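Local coordinates for protein processed glycerol phosphate lipoteichoic acid synthase 2 (Bacillus subtilis, PDB 2W8D) that belongs to the sulfatase family of the alkaline phosphatase clan and binds a magnesium ion in its C-terminal domain, at residues Phe76-Gln81 and Glu342-Arg347; Glu88-Asn93 and Gly309-Ala314. All blocks are in the same frame, centred on the assembly; numbering follows the deposited sequence.

Interaction 1: Phe76-Gln81 and Glu342-Arg347; sequences FHQTGQ and EVIPFR
Phe76 to Gly80 and Ile344 to Arg347 run almost the same way, their end-to-end directions 15° apart. They come closest at Gln78 and Phe346, whose CA atoms are 5.1 Å apart, and diverge toward Phe76 and Ile344. A water joins the two backbones, donating to Thr79 O at 2.8 Å and accepting from Arg347 N at 2.9 Å. The direct polar link is made by Gln78. Its chain is extended beyond CG (chi2 172°), which carries the amide to the far segment, and NE2 donates to Pro345 O at 2.8 Å through a nearly straight N-H (161°). Pro345 O lies close to the plane of that amide, while the nitrogen is tilted modestly from the carbonyl plane. Because Gln78 OE1 accepts from Val311 N, the amide is held by both ends, a task suited to a glutamine, which has a donor and an acceptor. The CG2 methyl of Ile344 packs beside Gln78 NE2 at 3.6 Å. Beside this polar link lies an apolar patch, where Phe76 CD1 meets the ring edge of Phe346 at its CZ, 4.0 Å away; Ile352 of the neighbouring strand 351-352 touches the side chains of both phenylalanines. Arg347 lays its CB against Gln78 O at 3.5 Å, then bends so that its guanidinium reaches Asp393 in a salt bridge. The contact seats strand 344-345, at the margin of a small C-terminal antiparallel sheet, against the loop that leaves strand 70-76 of the large mixed sheet, as expected of a sulfatase-like fold, in which a smaller C-terminal sheet packs on the large alpha/beta core.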
loop_
_atom_site.group_PDB
_atom_site.type_symbol
_atom_site.label_atom_id
_atom_site.label_comp_id
_atom_site.label_asym_id
_atom_site.label_seq_id
_atom_site.Cartn_x
_atom_site.Cartn_y
_atom_site.Cartn_z
ATOM N N PHE A 76 0.665 -8.567 -2.514
ATOM C CA PHE A 76 -0.139 -8.917 -1.374
ATOM C C PHE A 76 -0.081 -7.842 -0.281
ATOM O O PHE A 76 0.998 -7.327 0.043
ATOM C CB PHE A 76 0.341 -10.279 -0.811
ATOM C CG PHE A 76 0.124 -11.439 -1.767
ATOM C CD1 PHE A 76 -0.966 -12.306 -1.603
ATOM C CD2 PHE A 76 1.008 -11.665 -2.837
ATOM C CE1 PHE A 76 -1.187 -13.373 -2.502
ATOM C CE2 PHE A 76 0.797 -12.730 -3.732
ATOM C CZ PHE A 76 -0.301 -13.578 -3.560
ATOM N N HIS A 77 -1.220 -7.552 0.347
ATOM C CA HIS A 77 -1.162 -6.734 1.577
ATOM C C HIS A 77 -0.524 -7.551 2.726
ATOM O O HIS A 77 -0.648 -8.765 2.776
ATOM C CB HIS A 77 -2.540 -6.197 1.968
ATOM C CG HIS A 77 -3.401 -7.208 2.656
ATOM N ND1 HIS A 77 -3.393 -7.379 4.029
ATOM C CD2 HIS A 77 -4.285 -8.112 2.164
ATOM C CE1 HIS A 77 -4.235 -8.344 4.352
ATOM N NE2 HIS A 77 -4.776 -8.817 3.239
ATOM N N GLN A 78 0.165 -6.884 3.640
ATOM C CA GLN A 78 0.799 -7.594 4.744
ATOM C C GLN A 78 0.338 -7.042 6.086
ATOM O O GLN A 78 1.059 -7.163 7.080
ATOM C CB GLN A 78 2.330 -7.524 4.607
ATOM C CG GLN A 78 2.865 -8.144 3.289
ATOM C CD GLN A 78 4.328 -7.893 3.099
ATOM O OE1 GLN A 78 4.753 -6.738 2.932
ATOM N NE2 GLN A 78 5.131 -8.959 3.154
ATOM N N THR A 79 -0.860 -6.463 6.109
ATOM C CA THR A 79 -1.396 -5.783 7.266
ATOM C C THR A 79 -1.908 -6.719 8.339
ATOM O O THR A 79 -2.196 -7.909 8.079
ATOM C CB THR A 79 -2.559 -4.796 6.894
ATOM O OG1 THR A 79 -3.674 -5.532 6.404
ATOM C CG2 THR A 79 -2.117 -3.733 5.842
ATOM N N GLY A 80 -1.990 -6.173 9.554
ATOM C CA GLY A 80 -2.608 -6.849 10.700
ATOM C C GLY A 80 -3.743 -5.958 11.219
ATOM O O GLY A 80 -4.528 -5.353 10.427
ATOM N N GLN A 81 -3.818 -5.799 12.524
ATOM C CA GLN A 81 -4.962 -5.040 13.067
ATOM C C GLN A 81 -5.004 -3.517 12.849
ATOM O O GLN A 81 -6.037 -2.897 13.056
ATOM C CB GLN A 81 -5.203 -5.397 14.512
ATOM C CG GLN A 81 -5.376 -6.937 14.690
ATOM C CD GLN A 81 -5.595 -7.329 16.151
ATOM O OE1 GLN A 81 -4.844 -6.932 17.045
ATOM N NE2 GLN A 81 -6.646 -8.093 16.385
ATOM N N GLU A 342 10.821 -13.591 -3.623
ATOM C CA GLU A 342 9.401 -13.761 -3.905
ATOM C C GLU A 342 8.653 -14.583 -2.875
ATOM O O GLU A 342 7.514 -14.960 -3.100
ATOM C CB GLU A 342 9.221 -14.368 -5.282
ATOM C CG GLU A 342 9.581 -13.385 -6.383
ATOM C CD GLU A 342 9.220 -13.879 -7.767
ATOM O OE1 GLU A 342 10.141 -14.304 -8.499
ATOM O OE2 GLU A 342 8.026 -13.849 -8.118
ATOM N N VAL A 343 9.279 -14.844 -1.738
ATOM C CA VAL A 343 8.643 -15.541 -0.653
ATOM C C VAL A 343 8.052 -14.428 0.241
ATOM O O VAL A 343 8.796 -13.714 0.902
ATOM C CB VAL A 343 9.672 -16.406 0.127
ATOM C CG1 VAL A 343 8.989 -17.209 1.187
ATOM C CG2 VAL A 343 10.452 -17.374 -0.829
ATOM N N ILE A 344 6.722 -14.285 0.246
ATOM C CA ILE A 344 6.084 -13.085 0.787
ATOM C C ILE A 344 5.493 -13.372 2.151
ATOM O O ILE A 344 4.526 -14.108 2.259
ATOM C CB ILE A 344 4.992 -12.500 -0.156
ATOM C CG1 ILE A 344 5.450 -12.438 -1.635
ATOM C CG2 ILE A 344 4.576 -11.114 0.288
ATOM C CD1 ILE A 344 6.745 -11.716 -1.855
ATOM N N PRO A 345 6.080 -12.801 3.212
ATOM C CA PRO A 345 5.447 -13.026 4.526
ATOM C C PRO A 345 4.108 -12.332 4.641
ATOM O O PRO A 345 3.902 -11.253 4.047
ATOM C CB PRO A 345 6.409 -12.365 5.522
ATOM C CG PRO A 345 7.676 -12.171 4.798
ATOM C CD PRO A 345 7.361 -12.074 3.319
ATOM N N PHE A 346 3.230 -12.964 5.415
ATOM C CA PHE A 346 2.037 -12.352 6.002
ATOM C C PHE A 346 2.339 -12.006 7.454
ATOM O O PHE A 346 3.192 -12.645 8.094
ATOM C CB PHE A 346 0.884 -13.354 5.981
ATOM C CG PHE A 346 0.275 -13.551 4.638
ATOM C CD1 PHE A 346 0.862 -13.007 3.496
ATOM C CD2 PHE A 346 -0.904 -14.297 4.504
ATOM C CE1 PHE A 346 0.291 -13.209 2.205
ATOM C CE2 PHE A 346 -1.484 -14.500 3.242
ATOM C CZ PHE A 346 -0.885 -13.939 2.088
ATOM N N ARG A 347 1.658 -11.006 8.001
ATOM C CA ARG A 347 1.933 -10.612 9.390
ATOM C C ARG A 347 1.807 -11.790 10.416
ATOM O O ARG A 347 2.551 -11.860 11.390
ATOM C CB ARG A 347 1.068 -9.393 9.821
ATOM C CG ARG A 347 1.527 -8.742 11.137
ATOM C CD ARG A 347 2.818 -9.453 11.558
ATOM N NE ARG A 347 3.797 -8.541 12.036
ATOM C CZ ARG A 347 4.894 -8.864 12.685
ATOM N NH1 ARG A 347 5.200 -10.128 12.944
ATOM N NH2 ARG A 347 5.670 -7.878 13.093
HETATM O O HOH W 1 -0.758 -9.957 6.884
#

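Interaction 2: Glu88-Asn93 and Gly309-Ala314; sequences EFMMEN and GDVDVA
A water held between the buried residues Met90, Asp310 and Ala314 is gripped by three backbone groups: it donates to Met90 O at 2.6 Å and to Asp310 O at 2.8 Å, and accepts from Ala314 N at 2.9 Å. It thus bridges helix 86-93 to the turn leading into helix 313-320 and to Ala314 within it, where no direct hydrogen bond crosses. Beside it the small CB of Ala314 fits against Met91 O, 3.3 Å away, a closeness that suits an alanine. From helix 86-93 the contact is carried by two selenomethionines, Met90 and Met91. Met91 is bent at chi2 (-59°), which lays its SE along Val313, 3.7 Å from CB, and again at chi3, which turns its CE toward Asp310 OD1 at 3.2 Å. Met90 passes Val311, with its SE 3.7 Å from CG1, and then bends at chi3 so that its CE lies 3.4 Å from Asp310 OD2. The carboxylate of Asp310 therefore has a methyl group against each oxygen, while OD2 also accepts from the backbone N of Gln78. A methionine chain, long and unbranched, can follow the uneven surface of two valines and an acid; here it carries selenium. Such largely apolar surroundings would probably favour a strong bond from Gln78 to Asp310, since in a buried residue water probably competes little for OD2, and the bound water satisfies main-chain groups that would otherwise be costly to bury between helices.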
loop_
_atom_site.group_PDB
_atom_site.type_symbol
_atom_site.label_atom_id
_atom_site.label_comp_id
_atom_site.label_asym_id
_atom_site.label_seq_id
_atom_site.Cartn_x
_atom_site.Cartn_y
_atom_site.Cartn_z
ATOM N N GLU A 88 -0.023 2.076 5.423
ATOM C CA GLU A 88 0.752 3.364 5.344
ATOM C C GLU A 88 2.117 3.234 6.027
ATOM O O GLU A 88 3.134 3.761 5.542
ATOM C CB GLU A 88 0.028 4.548 6.007
ATOM C CG GLU A 88 -1.313 4.892 5.426
ATOM C CD GLU A 88 -1.874 6.138 6.101
ATOM O OE1 GLU A 88 -1.193 7.205 6.042
ATOM O OE2 GLU A 88 -2.973 6.024 6.706
ATOM N N PHE A 89 2.151 2.539 7.152
ATOM C CA PHE A 89 3.415 2.367 7.868
ATOM C C PHE A 89 4.481 1.658 7.032
ATOM O O PHE A 89 5.653 2.026 7.045
ATOM C CB PHE A 89 3.199 1.556 9.161
ATOM C CG PHE A 89 4.443 1.441 10.003
ATOM C CD1 PHE A 89 4.921 2.544 10.697
ATOM C CD2 PHE A 89 5.135 0.221 10.099
ATOM C CE1 PHE A 89 6.059 2.443 11.508
ATOM C CE2 PHE A 89 6.291 0.110 10.885
ATOM C CZ PHE A 89 6.750 1.232 11.592
HETATM N N MSE A 90 4.046 0.641 6.308
HETATM C CA MSE A 90 4.914 -0.117 5.422
HETATM C C MSE A 90 5.371 0.678 4.193
HETATM O O MSE A 90 6.531 0.526 3.799
HETATM C CB MSE A 90 4.244 -1.432 5.041
HETATM C CG MSE A 90 4.265 -2.391 6.219
HETATM SE SE MSE A 90 3.508 -4.148 5.784
HETATM C CE MSE A 90 1.639 -3.709 6.017
HETATM N N MSE A 91 4.487 1.516 3.619
HETATM C CA MSE A 91 4.845 2.373 2.477
HETATM C C MSE A 91 5.945 3.322 2.885
HETATM O O MSE A 91 6.858 3.546 2.119
HETATM C CB MSE A 91 3.675 3.234 1.958
HETATM C CG MSE A 91 2.468 2.469 1.472
HETATM SE SE MSE A 91 2.870 1.235 0.004
HETATM C CE MSE A 91 1.974 -0.367 0.673
ATOM N N GLU A 92 5.844 3.893 4.087
ATOM C CA GLU A 92 6.841 4.889 4.533
ATOM C C GLU A 92 8.088 4.271 5.154
ATOM O O GLU A 92 9.093 4.932 5.222
ATOM C CB GLU A 92 6.265 5.916 5.527
ATOM C CG GLU A 92 5.003 6.718 5.144
ATOM C CD GLU A 92 4.781 6.928 3.657
ATOM O OE1 GLU A 92 5.747 7.129 2.902
ATOM O OE2 GLU A 92 3.618 6.913 3.229
ATOM N N ASN A 93 8.038 3.019 5.615
ATOM C CA ASN A 93 9.170 2.504 6.407
ATOM C C ASN A 93 9.832 1.230 5.945
ATOM O O ASN A 93 10.962 0.974 6.330
ATOM C CB ASN A 93 8.778 2.363 7.874
ATOM C CG ASN A 93 8.441 3.673 8.484
ATOM O OD1 ASN A 93 9.336 4.448 8.789
ATOM N ND2 ASN A 93 7.134 3.957 8.660
ATOM N N GLY A 309 5.135 -7.980 -1.662
ATOM C CA GLY A 309 4.233 -7.484 -0.613
ATOM C C GLY A 309 4.390 -5.993 -0.335
ATOM O O GLY A 309 5.265 -5.351 -0.896
ATOM N N ASP A 310 3.524 -5.436 0.508
ATOM C CA ASP A 310 3.595 -4.030 0.905
ATOM C C ASP A 310 4.994 -3.480 1.190
ATOM O O ASP A 310 5.247 -2.355 0.805
ATOM C CB ASP A 310 2.775 -3.783 2.179
ATOM C CG ASP A 310 1.313 -3.776 1.930
ATOM O OD1 ASP A 310 0.880 -3.381 0.799
ATOM O OD2 ASP A 310 0.597 -4.201 2.865
ATOM N N VAL A 311 5.869 -4.236 1.890
ATOM C CA VAL A 311 7.185 -3.723 2.334
ATOM C C VAL A 311 8.148 -3.522 1.144
ATOM O O VAL A 311 9.200 -2.866 1.268
ATOM C CB VAL A 311 7.859 -4.625 3.425
ATOM C CG1 VAL A 311 7.083 -4.585 4.789
ATOM C CG2 VAL A 311 8.033 -6.038 2.934
ATOM N N ASP A 312 7.780 -4.084 -0.008
ATOM C CA ASP A 312 8.584 -3.935 -1.210
ATOM C C ASP A 312 8.356 -2.613 -1.954
ATOM O O ASP A 312 9.173 -2.247 -2.782
ATOM C CB ASP A 312 8.343 -5.098 -2.182
ATOM C CG ASP A 312 8.579 -6.466 -1.555
ATOM O OD1 ASP A 312 9.378 -6.584 -0.608
ATOM O OD2 ASP A 312 8.007 -7.441 -2.061
ATOM N N VAL A 313 7.264 -1.903 -1.677
ATOM C CA VAL A 313 6.955 -0.680 -2.438
ATOM C C VAL A 313 7.991 0.442 -2.283
ATOM O O VAL A 313 8.442 1.021 -3.282
ATOM C CB VAL A 313 5.519 -0.147 -2.169
ATOM C CG1 VAL A 313 5.165 1.037 -3.104
ATOM C CG2 VAL A 313 4.515 -1.228 -2.384
ATOM N N ALA A 314 8.385 0.724 -1.054
ATOM C CA ALA A 314 9.239 1.883 -0.753
ATOM C C ALA A 314 10.586 1.846 -1.480
ATOM O O ALA A 314 10.977 2.859 -2.051
ATOM C CB ALA A 314 9.438 2.070 0.781
HETATM O O HOH W 2 6.901 -0.166 1.295
#

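In the fold
Interactions 1 and 2 have centres 11 Å apart and touch directly at Gln78, which meets Gly309-Ala314 as well as Glu342-Arg347. Both radiate from one connection: strand 70-76 of the large mixed sheet runs into 76-81, then through Thr84, the phosphothreonine of the magnesium site, into helix 86-93. Strand 308-309 pairs with strand 70-76 and leads into helix 313-320, after which the chain reaches strand 344-345 of the C-terminal five-stranded sheet. Along the sequence, then, interaction 2 falls within the span that interaction 1 closes. Together they flank both ends of the segment carrying Thr84, tying it to the core and to the C-terminal sheet.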